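Local coordinates for penicillin-binding protein 2B (Streptococcus pneumoniae, PDB 2WAD) that probably forms peptide cross-links between adjacent glycan strands of cell-wall peptidoglycan as a penicillin-binding transpeptidase of the elongation machinery, at residues 302-314 with 545-559. Sequence-based numbering, arbitrary orientation.
Sequences GSKGKNIKLTIDL and HIVEGIYDNNDKGGL. Unlike the reference sequence in segment 302-314: Lys306 (reference Asn). Unlike the reference sequence in segment 545-559: His545 (reference Arg), Asp552 (reference Gly).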
# COMPACT_ATOMS: atom_id res chain seq x y z
N GLY A 302 0.93 0.12 30.83
CA GLY A 302 0.83 -0.07 29.40
C GLY A 302 -0.58 -0.42 29.00
O GLY A 302 -1.40 -0.79 29.84
N SER A 303 -0.83 -0.31 27.69
CA SER A 303 -2.10 -0.68 27.09
C SER A 303 -1.90 -1.17 25.65
O SER A 303 -0.97 -0.75 24.95
CB SER A 303 -3.06 0.51 27.08
OG SER A 303 -2.45 1.66 26.51
N LYS A 304 -2.79 -2.07 25.25
CA LYS A 304 -2.96 -2.49 23.88
C LYS A 304 -2.99 -1.28 22.93
O LYS A 304 -3.62 -0.26 23.23
CB LYS A 304 -4.25 -3.31 23.76
CG LYS A 304 -4.55 -3.85 22.36
CD LYS A 304 -5.63 -4.91 22.43
CE LYS A 304 -5.97 -5.44 21.04
NZ LYS A 304 -6.41 -6.85 21.09
N GLY A 305 -2.28 -1.39 21.82
CA GLY A 305 -2.40 -0.38 20.77
C GLY A 305 -3.84 -0.13 20.36
O GLY A 305 -4.74 -0.90 20.73
N LYS A 306 -4.06 0.95 19.61
CA LYS A 306 -5.41 1.27 19.16
C LYS A 306 -5.67 0.51 17.87
O LYS A 306 -4.75 -0.09 17.31
CB LYS A 306 -5.63 2.78 18.96
CG LYS A 306 -5.43 3.65 20.22
CD LYS A 306 -5.98 2.99 21.48
CE LYS A 306 -5.58 3.72 22.75
NZ LYS A 306 -5.96 2.94 23.98
N ASN A 307 -6.92 0.52 17.43
CA ASN A 307 -7.36 -0.27 16.28
C ASN A 307 -7.71 0.68 15.15
O ASN A 307 -8.10 1.82 15.40
CB ASN A 307 -8.59 -1.12 16.65
CG ASN A 307 -8.39 -1.91 17.94
OD1 ASN A 307 -9.00 -1.59 18.96
ND2 ASN A 307 -7.55 -2.93 17.90
N ILE A 308 -7.56 0.20 13.91
CA ILE A 308 -8.07 0.92 12.76
C ILE A 308 -9.19 0.09 12.13
O ILE A 308 -9.09 -1.14 12.09
CB ILE A 308 -6.97 1.20 11.70
CG1 ILE A 308 -6.28 -0.11 11.30
CG2 ILE A 308 -5.95 2.20 12.24
CD1 ILE A 308 -5.35 -0.01 10.09
N LYS A 309 -10.23 0.78 11.67
CA LYS A 309 -11.32 0.18 10.90
C LYS A 309 -11.24 0.68 9.46
O LYS A 309 -11.21 1.89 9.21
CB LYS A 309 -12.66 0.53 11.54
CG LYS A 309 -13.91 0.02 10.80
CD LYS A 309 -15.15 -0.01 11.72
CE LYS A 309 -16.00 1.26 11.60
NZ LYS A 309 -17.44 1.10 11.97
N LEU A 310 -11.21 -0.25 8.51
CA LEU A 310 -11.11 0.11 7.10
C LEU A 310 -12.42 0.60 6.51
O LEU A 310 -13.49 0.41 7.08
CB LEU A 310 -10.61 -1.05 6.25
CG LEU A 310 -9.43 -1.84 6.81
CD1 LEU A 310 -8.96 -2.81 5.73
CD2 LEU A 310 -8.34 -0.88 7.27
N THR A 311 -12.30 1.23 5.35
CA THR A 311 -13.44 1.75 4.62
C THR A 311 -14.01 0.63 3.77
O THR A 311 -15.13 0.75 3.29
CB THR A 311 -13.01 2.89 3.67
OG1 THR A 311 -11.93 2.42 2.85
CG2 THR A 311 -12.53 4.11 4.45
N ILE A 312 -13.23 -0.43 3.56
CA ILE A 312 -13.65 -1.54 2.70
C ILE A 312 -14.42 -2.59 3.47
O ILE A 312 -14.00 -3.02 4.55
CB ILE A 312 -12.46 -2.27 2.03
CG1 ILE A 312 -11.59 -1.30 1.22
CG2 ILE A 312 -12.99 -3.42 1.16
CD1 ILE A 312 -10.24 -1.86 0.86
N ASP A 313 -15.54 -3.01 2.89
CA ASP A 313 -16.29 -4.12 3.43
C ASP A 313 -15.89 -5.42 2.74
O ASP A 313 -15.93 -5.53 1.53
CB ASP A 313 -17.78 -3.83 3.23
CG ASP A 313 -18.65 -4.73 4.06
OD1 ASP A 313 -18.73 -5.92 3.71
OD2 ASP A 313 -19.19 -4.23 5.07
N LEU A 314 -15.46 -6.42 3.51
CA LEU A 314 -15.10 -7.71 2.92
C LEU A 314 -16.09 -8.26 1.89
O LEU A 314 -15.67 -8.79 0.86
CB LEU A 314 -14.90 -8.75 4.02
CG LEU A 314 -13.51 -9.25 4.41
CD1 LEU A 314 -12.56 -8.09 4.53
CD2 LEU A 314 -13.58 -10.03 5.72
N HIS A 545 -8.39 6.92 0.88
CA HIS A 545 -7.95 6.45 2.18
C HIS A 545 -8.66 5.13 2.44
O HIS A 545 -9.87 5.02 2.21
CB HIS A 545 -8.11 7.50 3.31
CG HIS A 545 -9.52 7.95 3.56
ND1 HIS A 545 -10.32 7.39 4.53
CD2 HIS A 545 -10.25 8.95 3.01
CE1 HIS A 545 -11.49 8.00 4.55
NE2 HIS A 545 -11.47 8.95 3.63
N ILE A 546 -7.87 4.13 2.83
CA ILE A 546 -8.36 2.79 3.09
C ILE A 546 -8.83 2.66 4.54
O ILE A 546 -9.70 1.85 4.87
CB ILE A 546 -7.24 1.77 2.82
CG1 ILE A 546 -6.79 1.81 1.36
CG2 ILE A 546 -7.69 0.36 3.17
CD1 ILE A 546 -5.37 1.30 1.11
N VAL A 547 -8.23 3.46 5.42
CA VAL A 547 -8.62 3.49 6.83
C VAL A 547 -9.73 4.50 7.07
O VAL A 547 -9.66 5.61 6.56
CB VAL A 547 -7.43 3.76 7.75
CG1 VAL A 547 -7.92 3.96 9.17
CG2 VAL A 547 -6.41 2.60 7.68
N GLU A 548 -10.76 4.10 7.83
CA GLU A 548 -11.93 4.94 8.06
C GLU A 548 -11.83 5.68 9.38
O GLU A 548 -12.26 6.83 9.48
CB GLU A 548 -13.25 4.13 8.03
CG GLU A 548 -14.54 4.91 8.37
CD GLU A 548 -14.80 5.03 9.87
OE1 GLU A 548 -15.40 6.02 10.32
OE2 GLU A 548 -14.40 4.13 10.64
N GLY A 549 -11.27 5.03 10.39
CA GLY A 549 -11.11 5.68 11.70
C GLY A 549 -10.17 4.94 12.64
O GLY A 549 -9.83 3.79 12.40
N ILE A 550 -9.73 5.61 13.69
CA ILE A 550 -8.97 4.92 14.73
C ILE A 550 -9.91 4.69 15.90
O ILE A 550 -10.61 5.61 16.30
CB ILE A 550 -7.76 5.74 15.19
CG1 ILE A 550 -6.77 5.91 14.02
CG2 ILE A 550 -7.11 5.09 16.40
CD1 ILE A 550 -6.67 7.33 13.52
N TYR A 551 -9.90 3.48 16.46
CA TYR A 551 -10.83 3.11 17.51
C TYR A 551 -10.11 2.63 18.75
O TYR A 551 -8.99 2.11 18.67
CB TYR A 551 -11.77 2.01 17.01
CG TYR A 551 -12.72 2.50 15.94
CD1 TYR A 551 -14.08 2.58 16.19
CD2 TYR A 551 -12.24 2.92 14.70
CE1 TYR A 551 -14.95 3.04 15.22
CE2 TYR A 551 -13.11 3.40 13.73
CZ TYR A 551 -14.46 3.45 14.01
OH TYR A 551 -15.33 3.93 13.08
N ASP A 552 -10.77 2.79 19.90
CA ASP A 552 -10.26 2.30 21.17
C ASP A 552 -10.57 0.82 21.29
O ASP A 552 -11.33 0.27 20.49
CB ASP A 552 -10.95 3.03 22.32
CG ASP A 552 -10.12 3.06 23.57
OD1 ASP A 552 -9.00 2.49 23.58
OD2 ASP A 552 -10.59 3.65 24.56
N ASN A 553 -9.94 0.19 22.28
CA ASN A 553 -10.24 -1.18 22.69
C ASN A 553 -11.37 -1.21 23.70
O ASN A 553 -11.48 -0.33 24.54
CB ASN A 553 -9.00 -1.85 23.30
CG ASN A 553 -7.95 -2.16 22.26
OD1 ASN A 553 -6.80 -1.75 22.38
ND2 ASN A 553 -8.34 -2.89 21.23
N ASN A 554 -12.23 -2.23 23.60
CA ASN A 554 -13.30 -2.42 24.57
C ASN A 554 -12.83 -3.28 25.74
O ASN A 554 -11.65 -3.62 25.81
CB ASN A 554 -14.58 -2.97 23.91
CG ASN A 554 -14.40 -4.37 23.30
OD1 ASN A 554 -13.49 -5.12 23.64
ND2 ASN A 554 -15.32 -4.72 22.41
N ASP A 555 -13.75 -3.61 26.65
CA ASP A 555 -13.47 -4.48 27.80
C ASP A 555 -12.64 -5.70 27.45
O ASP A 555 -11.61 -5.96 28.06
CB ASP A 555 -14.78 -5.02 28.37
CG ASP A 555 -15.46 -4.04 29.31
OD1 ASP A 555 -14.76 -3.46 30.16
OD2 ASP A 555 -16.69 -3.88 29.18
N LYS A 556 -13.15 -6.46 26.48
CA LYS A 556 -12.59 -7.75 26.09
C LYS A 556 -11.33 -7.61 25.22
O LYS A 556 -10.61 -8.59 25.01
CB LYS A 556 -13.68 -8.54 25.37
CG LYS A 556 -13.33 -9.96 24.95
CD LYS A 556 -14.48 -10.63 24.19
CE LYS A 556 -15.06 -9.74 23.09
NZ LYS A 556 -14.17 -9.53 21.90
N GLY A 557 -11.08 -6.41 24.71
CA GLY A 557 -9.93 -6.17 23.83
C GLY A 557 -10.23 -6.08 22.35
O GLY A 557 -9.32 -5.90 21.54
N GLY A 558 -11.51 -6.18 21.98
CA GLY A 558 -11.91 -6.06 20.58
C GLY A 558 -12.26 -4.64 20.15
O GLY A 558 -12.04 -3.69 20.90
N LEU A 559 -12.79 -4.49 18.94
CA LEU A 559 -13.11 -3.17 18.39
C LEU A 559 -13.96 -2.43 19.40
O LEU A 559 -15.06 -2.87 19.72
CB LEU A 559 -13.90 -3.31 17.08
CG LEU A 559 -13.65 -2.42 15.86
CD1 LEU A 559 -14.96 -2.11 15.12
CD2 LEU A 559 -12.81 -1.17 16.14
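Asn307 and Tyr551 form a hydrogen-bonded antiparallel pair, with Asn307 N to Tyr551 O at 2.9 Å and Tyr551 N to Asn307 O at 2.7 Å, both nearly straight. Two residues further along the strand, Lys309 O accepts from Glu548 N (2.6 Å) and, weakly, from Gly549 N: a classic beta bulge. Lys309 slants across Tyr551 while running alongside Glu548; Lys309 CB lies 3.6 Å from Tyr551 CE2, and the bend at chi3 (94°) carries Lys309 CE to 3.1 Å from Tyr551 OH. That hydroxyl donates to the syn lone pair of Glu548 OE2 (2.6 Å), tying the bulge residue to the ring. Ile308 points to the other face, beside Ile550, and its CD1 reaches Val547 CG2, which also touches Leu310 CD2 where that pair diverges. At one end Lys306 NZ forms a salt bridge on the syn side of Asp552 OD1, 31° out of the carboxylate plane, and the extended Lys304 chain crosses Asn553 to bring Lys304 NZ to Gly557 O (3.1 Å); Glu62 shares that ammonium. Strands 63-64 and 559-565 complete a four-stranded mixed sheet away from Ser386, the probable acyl-ester serine. Backbone bonds thus set the register, while Lys306-Asp552 adds the one salt bridge across the contact.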